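Long-range contact in triacylglycerol lipase (Yarrowia lipolytica, PDB 3O0D), which probably hydrolyses triacylglycerols as a secreted, glycosylated lipase of the alpha/beta-hydrolase fold: residues 188-202 and 232-245. Sequence-based numbering, arbitrary orientation.
With K (potassium ion), chain N.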
loop_
_atom_site.group_PDB
_atom_site.type_symbol
_atom_site.label_atom_id
_atom_site.label_comp_id
_atom_site.label_asym_id
_atom_site.label_seq_id
_atom_site.Cartn_x
_atom_site.Cartn_y
_atom_site.Cartn_z
ATOM N N GLY A 188 -0.111 1.315 6.264
ATOM C CA GLY A 188 0.560 2.484 6.818
ATOM C C GLY A 188 0.729 3.527 5.647
ATOM O O GLY A 188 1.781 4.191 5.578
ATOM N N GLN A 189 -0.226 3.544 4.723
ATOM C CA GLN A 189 -0.071 4.405 3.521
ATOM C C GLN A 189 -0.446 5.842 3.738
ATOM O O GLN A 189 -1.521 6.159 4.212
ATOM C CB GLN A 189 -0.991 3.815 2.450
ATOM C CG GLN A 189 -0.952 4.612 1.037
ATOM C CD GLN A 189 -2.344 4.628 0.491
ATOM O OE1 GLN A 189 -2.943 3.543 0.361
ATOM N NE2 GLN A 189 -2.916 5.819 0.275
ATOM N N PRO A 190 0.438 6.794 3.347
ATOM C CA PRO A 190 0.129 8.213 3.527
ATOM C C PRO A 190 -0.951 8.669 2.513
ATOM O O PRO A 190 -1.258 7.878 1.543
ATOM C CB PRO A 190 1.511 8.892 3.261
ATOM C CG PRO A 190 2.243 7.960 2.277
ATOM C CD PRO A 190 1.729 6.508 2.731
ATOM N N ILE A 191 -1.586 9.835 2.727
ATOM C CA ILE A 191 -2.576 10.345 1.789
ATOM C C ILE A 191 -1.881 10.736 0.460
ATOM O O ILE A 191 -0.890 11.467 0.485
ATOM C CB ILE A 191 -3.247 11.573 2.390
ATOM C CG1 ILE A 191 -3.837 11.268 3.747
ATOM C CG2 ILE A 191 -4.445 12.029 1.461
ATOM C CD1 ILE A 191 -4.174 12.532 4.560
ATOM N N VAL A 192 -2.366 10.228 -0.658
ATOM C CA VAL A 192 -1.671 10.337 -1.915
ATOM C C VAL A 192 -2.027 11.633 -2.718
ATOM O O VAL A 192 -1.132 12.245 -3.390
ATOM C CB VAL A 192 -1.909 9.006 -2.715
ATOM C CG1 VAL A 192 -1.447 9.147 -4.115
ATOM C CG2 VAL A 192 -1.048 7.832 -1.989
ATOM N N GLY A 193 -3.281 11.995 -2.706
ATOM C CA GLY A 193 -3.766 13.100 -3.593
ATOM C C GLY A 193 -4.911 13.906 -3.059
ATOM O O GLY A 193 -5.272 13.857 -1.890
ATOM N N ASN A 194 -5.564 14.626 -3.964
ATOM C CA ASN A 194 -6.626 15.495 -3.583
ATOM C C ASN A 194 -8.033 14.897 -3.706
ATOM O O ASN A 194 -8.170 13.694 -3.923
ATOM C CB ASN A 194 -6.430 16.795 -4.438
ATOM C CG ASN A 194 -6.885 16.578 -5.875
ATOM O OD1 ASN A 194 -6.924 15.433 -6.360
ATOM N ND2 ASN A 194 -7.271 17.683 -6.571
ATOM N N ALA A 195 -9.081 15.692 -3.484
ATOM C CA ALA A 195 -10.460 15.167 -3.476
ATOM C C ALA A 195 -10.832 14.635 -4.859
ATOM O O ALA A 195 -11.421 13.571 -4.995
ATOM C CB ALA A 195 -11.466 16.207 -2.962
ATOM N N GLY A 196 -10.459 15.355 -5.920
ATOM C CA GLY A 196 -10.609 14.770 -7.249
ATOM C C GLY A 196 -10.026 13.382 -7.412
ATOM O O GLY A 196 -10.746 12.494 -7.856
ATOM N N PHE A 197 -8.738 13.194 -7.065
ATOM C CA PHE A 197 -8.068 11.913 -7.160
ATOM C C PHE A 197 -8.801 10.885 -6.253
ATOM O O PHE A 197 -9.148 9.789 -6.701
ATOM C CB PHE A 197 -6.623 12.076 -6.723
ATOM C CG PHE A 197 -5.861 10.777 -6.593
ATOM C CD1 PHE A 197 -5.380 10.104 -7.684
ATOM C CD2 PHE A 197 -5.702 10.213 -5.315
ATOM C CE1 PHE A 197 -4.671 8.919 -7.532
ATOM C CE2 PHE A 197 -4.979 8.971 -5.115
ATOM C CZ PHE A 197 -4.474 8.347 -6.187
ATOM N N ALA A 198 -9.079 11.276 -5.021
ATOM C CA ALA A 198 -9.647 10.286 -4.049
ATOM C C ALA A 198 -11.005 9.780 -4.579
ATOM O O ALA A 198 -11.293 8.596 -4.513
ATOM C CB ALA A 198 -9.813 10.976 -2.707
ATOM N N ASN A 199 -11.866 10.681 -5.056
ATOM C CA ASN A 199 -13.182 10.276 -5.500
ATOM C C ASN A 199 -13.134 9.485 -6.792
ATOM O O ASN A 199 -13.952 8.541 -6.975
ATOM C CB ASN A 199 -14.100 11.491 -5.601
ATOM C CG ASN A 199 -14.413 12.101 -4.238
ATOM O OD1 ASN A 199 -14.364 13.331 -4.066
ATOM N ND2 ASN A 199 -14.757 11.248 -3.248
ATOM N N TRP A 200 -12.143 9.780 -7.633
ATOM C CA TRP A 200 -11.977 9.097 -8.862
ATOM C C TRP A 200 -11.504 7.657 -8.592
ATOM O O TRP A 200 -12.053 6.689 -9.166
ATOM C CB TRP A 200 -11.033 9.879 -9.757
ATOM C CG TRP A 200 -10.591 9.091 -11.009
ATOM C CD1 TRP A 200 -11.344 8.900 -12.155
ATOM C CD2 TRP A 200 -9.364 8.461 -11.238
ATOM N NE1 TRP A 200 -10.646 8.179 -13.055
ATOM C CE2 TRP A 200 -9.428 7.877 -12.527
ATOM C CE3 TRP A 200 -8.192 8.299 -10.490
ATOM C CZ2 TRP A 200 -8.349 7.183 -13.089
ATOM C CZ3 TRP A 200 -7.139 7.595 -11.041
ATOM C CH2 TRP A 200 -7.226 7.029 -12.324
ATOM N N VAL A 201 -10.525 7.518 -7.664
ATOM C CA VAL A 201 -10.060 6.192 -7.199
ATOM C C VAL A 201 -11.266 5.408 -6.633
ATOM O O VAL A 201 -11.389 4.202 -6.940
ATOM C CB VAL A 201 -8.978 6.345 -6.172
ATOM C CG1 VAL A 201 -8.697 4.930 -5.473
ATOM C CG2 VAL A 201 -7.702 6.858 -6.872
ATOM N N ASP A 202 -12.147 6.022 -5.871
ATOM C CA ASP A 202 -13.298 5.288 -5.289
ATOM C C ASP A 202 -14.202 4.812 -6.476
ATOM O O ASP A 202 -14.691 3.712 -6.498
ATOM C CB ASP A 202 -14.111 6.145 -4.356
ATOM C CG ASP A 202 -13.536 6.254 -2.945
ATOM O OD1 ASP A 202 -12.475 5.589 -2.696
ATOM O OD2 ASP A 202 -14.073 7.055 -2.110
ATOM N N VAL A 232 1.264 8.128 9.951
ATOM C CA VAL A 232 1.593 8.163 8.477
ATOM C C VAL A 232 0.316 8.243 7.632
ATOM O O VAL A 232 0.238 9.002 6.661
ATOM C CB VAL A 232 2.584 7.097 8.091
ATOM C CG1 VAL A 232 2.963 7.125 6.535
ATOM C CG2 VAL A 232 3.904 7.342 8.946
ATOM N N PRO A 233 -0.687 7.393 7.932
ATOM C CA PRO A 233 -1.952 7.524 7.219
ATOM C C PRO A 233 -2.777 8.813 7.424
ATOM O O PRO A 233 -3.862 9.004 6.856
ATOM C CB PRO A 233 -2.741 6.267 7.720
ATOM C CG PRO A 233 -1.647 5.279 8.005
ATOM C CD PRO A 233 -0.650 6.174 8.770
ATOM N N GLN A 234 -2.291 9.704 8.317
ATOM C CA GLN A 234 -2.868 10.988 8.523
ATOM C C GLN A 234 -2.131 12.136 7.818
ATOM O O GLN A 234 -2.683 13.255 7.869
ATOM C CB GLN A 234 -2.921 11.335 10.032
ATOM C CG GLN A 234 -3.537 10.130 10.897
ATOM C CD GLN A 234 -3.880 10.596 12.319
ATOM O OE1 GLN A 234 -3.160 10.259 13.241
ATOM N NE2 GLN A 234 -4.897 11.459 12.441
ATOM N N VAL A 235 -1.002 11.882 7.212
ATOM C CA VAL A 235 -0.252 12.937 6.463
ATOM C C VAL A 235 -0.105 12.576 4.980
ATOM O O VAL A 235 -0.341 11.457 4.576
ATOM C CB VAL A 235 1.137 13.131 7.109
ATOM C CG1 VAL A 235 0.983 13.476 8.542
ATOM C CG2 VAL A 235 1.981 11.917 6.958
ATOM N N PRO A 236 0.251 13.548 4.126
ATOM C CA PRO A 236 0.343 14.949 4.504
ATOM C C PRO A 236 -1.098 15.447 4.710
ATOM O O PRO A 236 -2.071 14.934 4.085
ATOM C CB PRO A 236 0.935 15.624 3.246
ATOM C CG PRO A 236 1.022 14.612 2.211
ATOM C CD PRO A 236 0.465 13.266 2.684
ATOM N N PHE A 237 -1.270 16.399 5.577
ATOM C CA PHE A 237 -2.618 16.938 5.778
ATOM C C PHE A 237 -2.927 18.332 5.167
ATOM O O PHE A 237 -3.995 18.912 5.438
ATOM C CB PHE A 237 -2.907 16.990 7.270
ATOM C CG PHE A 237 -1.774 17.534 8.080
ATOM C CD1 PHE A 237 -1.278 16.826 9.168
ATOM C CD2 PHE A 237 -1.236 18.778 7.787
ATOM C CE1 PHE A 237 -0.272 17.339 9.951
ATOM C CE2 PHE A 237 -0.207 19.281 8.567
ATOM C CZ PHE A 237 0.255 18.554 9.646
ATOM N N TRP A 238 -2.028 18.871 4.352
ATOM C CA TRP A 238 -2.303 20.150 3.722
ATOM C C TRP A 238 -3.786 19.996 3.307
ATOM O O TRP A 238 -4.155 19.081 2.544
ATOM C CB TRP A 238 -1.360 20.389 2.520
ATOM C CG TRP A 238 0.068 19.883 2.763
ATOM C CD1 TRP A 238 0.841 19.042 1.969
ATOM C CD2 TRP A 238 0.859 20.143 3.924
ATOM N NE1 TRP A 238 2.081 18.812 2.562
ATOM C CE2 TRP A 238 2.093 19.456 3.772
ATOM C CE3 TRP A 238 0.655 20.920 5.061
ATOM C CZ2 TRP A 238 3.097 19.519 4.732
ATOM C CZ3 TRP A 238 1.653 20.979 6.004
ATOM C CH2 TRP A 238 2.854 20.285 5.838
ATOM N N ASP A 239 -4.654 20.844 3.812
ATOM C CA ASP A 239 -5.984 20.821 3.275
ATOM C C ASP A 239 -5.874 20.679 1.759
ATOM O O ASP A 239 -4.953 21.162 1.148
ATOM C CB ASP A 239 -6.703 22.098 3.608
ATOM C CG ASP A 239 -6.103 23.249 2.939
ATOM O OD1 ASP A 239 -6.152 23.279 1.708
ATOM O OD2 ASP A 239 -5.540 24.088 3.619
ATOM N N GLY A 240 -6.835 20.036 1.148
ATOM C CA GLY A 240 -6.663 19.615 -0.236
ATOM C C GLY A 240 -6.452 18.085 -0.275
ATOM O O GLY A 240 -7.107 17.410 -1.055
ATOM N N TYR A 241 -5.565 17.555 0.560
ATOM C CA TYR A 241 -5.281 16.084 0.537
ATOM C C TYR A 241 -6.431 15.369 1.207
ATOM O O TYR A 241 -6.896 15.788 2.285
ATOM C CB TYR A 241 -4.038 15.750 1.351
ATOM C CG TYR A 241 -2.776 16.018 0.617
ATOM C CD1 TYR A 241 -2.162 17.285 0.684
ATOM C CD2 TYR A 241 -2.183 15.043 -0.176
ATOM C CE1 TYR A 241 -0.990 17.547 -0.019
ATOM C CE2 TYR A 241 -1.014 15.317 -0.890
ATOM C CZ TYR A 241 -0.432 16.567 -0.809
ATOM O OH TYR A 241 0.719 16.803 -1.532
ATOM N N GLN A 242 -6.853 14.246 0.630
ATOM C CA GLN A 242 -7.788 13.398 1.339
ATOM C C GLN A 242 -7.606 11.949 0.797
ATOM O O GLN A 242 -7.252 11.737 -0.331
ATOM C CB GLN A 242 -9.234 13.851 1.196
ATOM C CG GLN A 242 -9.802 13.758 -0.168
ATOM C CD GLN A 242 -11.307 14.167 -0.222
ATOM O OE1 GLN A 242 -11.679 15.271 0.175
ATOM N NE2 GLN A 242 -12.150 13.277 -0.721
ATOM N N HIS A 243 -7.907 10.970 1.649
ATOM C CA HIS A 243 -7.813 9.614 1.232
ATOM C C HIS A 243 -9.010 9.181 0.360
ATOM O O HIS A 243 -10.122 9.734 0.452
ATOM C CB HIS A 243 -7.873 8.707 2.480
ATOM C CG HIS A 243 -6.515 8.409 3.139
ATOM N ND1 HIS A 243 -5.441 7.851 2.503
ATOM C CD2 HIS A 243 -6.145 8.571 4.439
ATOM C CE1 HIS A 243 -4.457 7.645 3.387
ATOM N NE2 HIS A 243 -4.863 8.088 4.571
ATOM N N CYS A 244 -8.741 8.166 -0.435
ATOM C CA CYS A 244 -9.817 7.351 -0.981
ATOM C C CYS A 244 -10.421 6.478 0.119
ATOM O O CYS A 244 -9.897 6.402 1.265
ATOM C CB CYS A 244 -9.239 6.491 -2.114
ATOM S SG CYS A 244 -8.081 5.174 -1.588
ATOM N N SER A 245 -11.546 5.867 -0.203
ATOM C CA SER A 245 -12.186 4.920 0.772
ATOM C C SER A 245 -11.389 3.611 0.851
ATOM O O SER A 245 -10.552 3.295 0.019
ATOM C CB SER A 245 -13.595 4.563 0.333
ATOM O OG SER A 245 -14.313 5.797 0.296
HETATM K K K N . -5.341 7.649 -0.581
HETATM O O HOH W 1 -5.593 10.437 -1.923
#
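Beyond the parallel strands 183-187 and 222-227 of the alpha/beta-hydrolase sheet, the loop leading into helix 195-206 packs against residues 232-245, with I191 at the middle of the join. Its CG1, anti to the carbonyl carbon (chi1 -55°), lies over one face of the H243 ring, 3.6 Å from the centroid, while CG2 presses on the Q242 backbone and Y241 CB. I191 N donates to V235 O (2.8 Å). The imidazole is also held at both nitrogens: H243 NE2 donates to P233 O (2.7 Å), tilted slightly from the ring plane, and ND1 faces the modelled potassium ion, at the ring's edge, at a long 3.1 Å. A water beside this ion accepts from G193 N and donates to Q242 O, and G193 O receives Q242 N (3.0 Å) nearly end-on. On the helix, A198 CB packs on the backbone of H243, and V201 CG1 on C244 CB. At the next residue, the D202 carboxylate takes S245 with both oxygens, OD1 receiving S245 N on its syn lone pair (2.7 Å) and S245 OG donating to OD2 (2.7 Å) from above the carboxylate plane. Replacing this aspartate with alanine takes away both acceptors and is likely to leave the S245 amide and hydroxyl without these mates. P233 touches the probable Ser-His-Asp triad, and V232 N donates to its likely acid D230, so residues 232-245 continue the strand-end loop carrying that acid, as in alpha/beta-hydrolases.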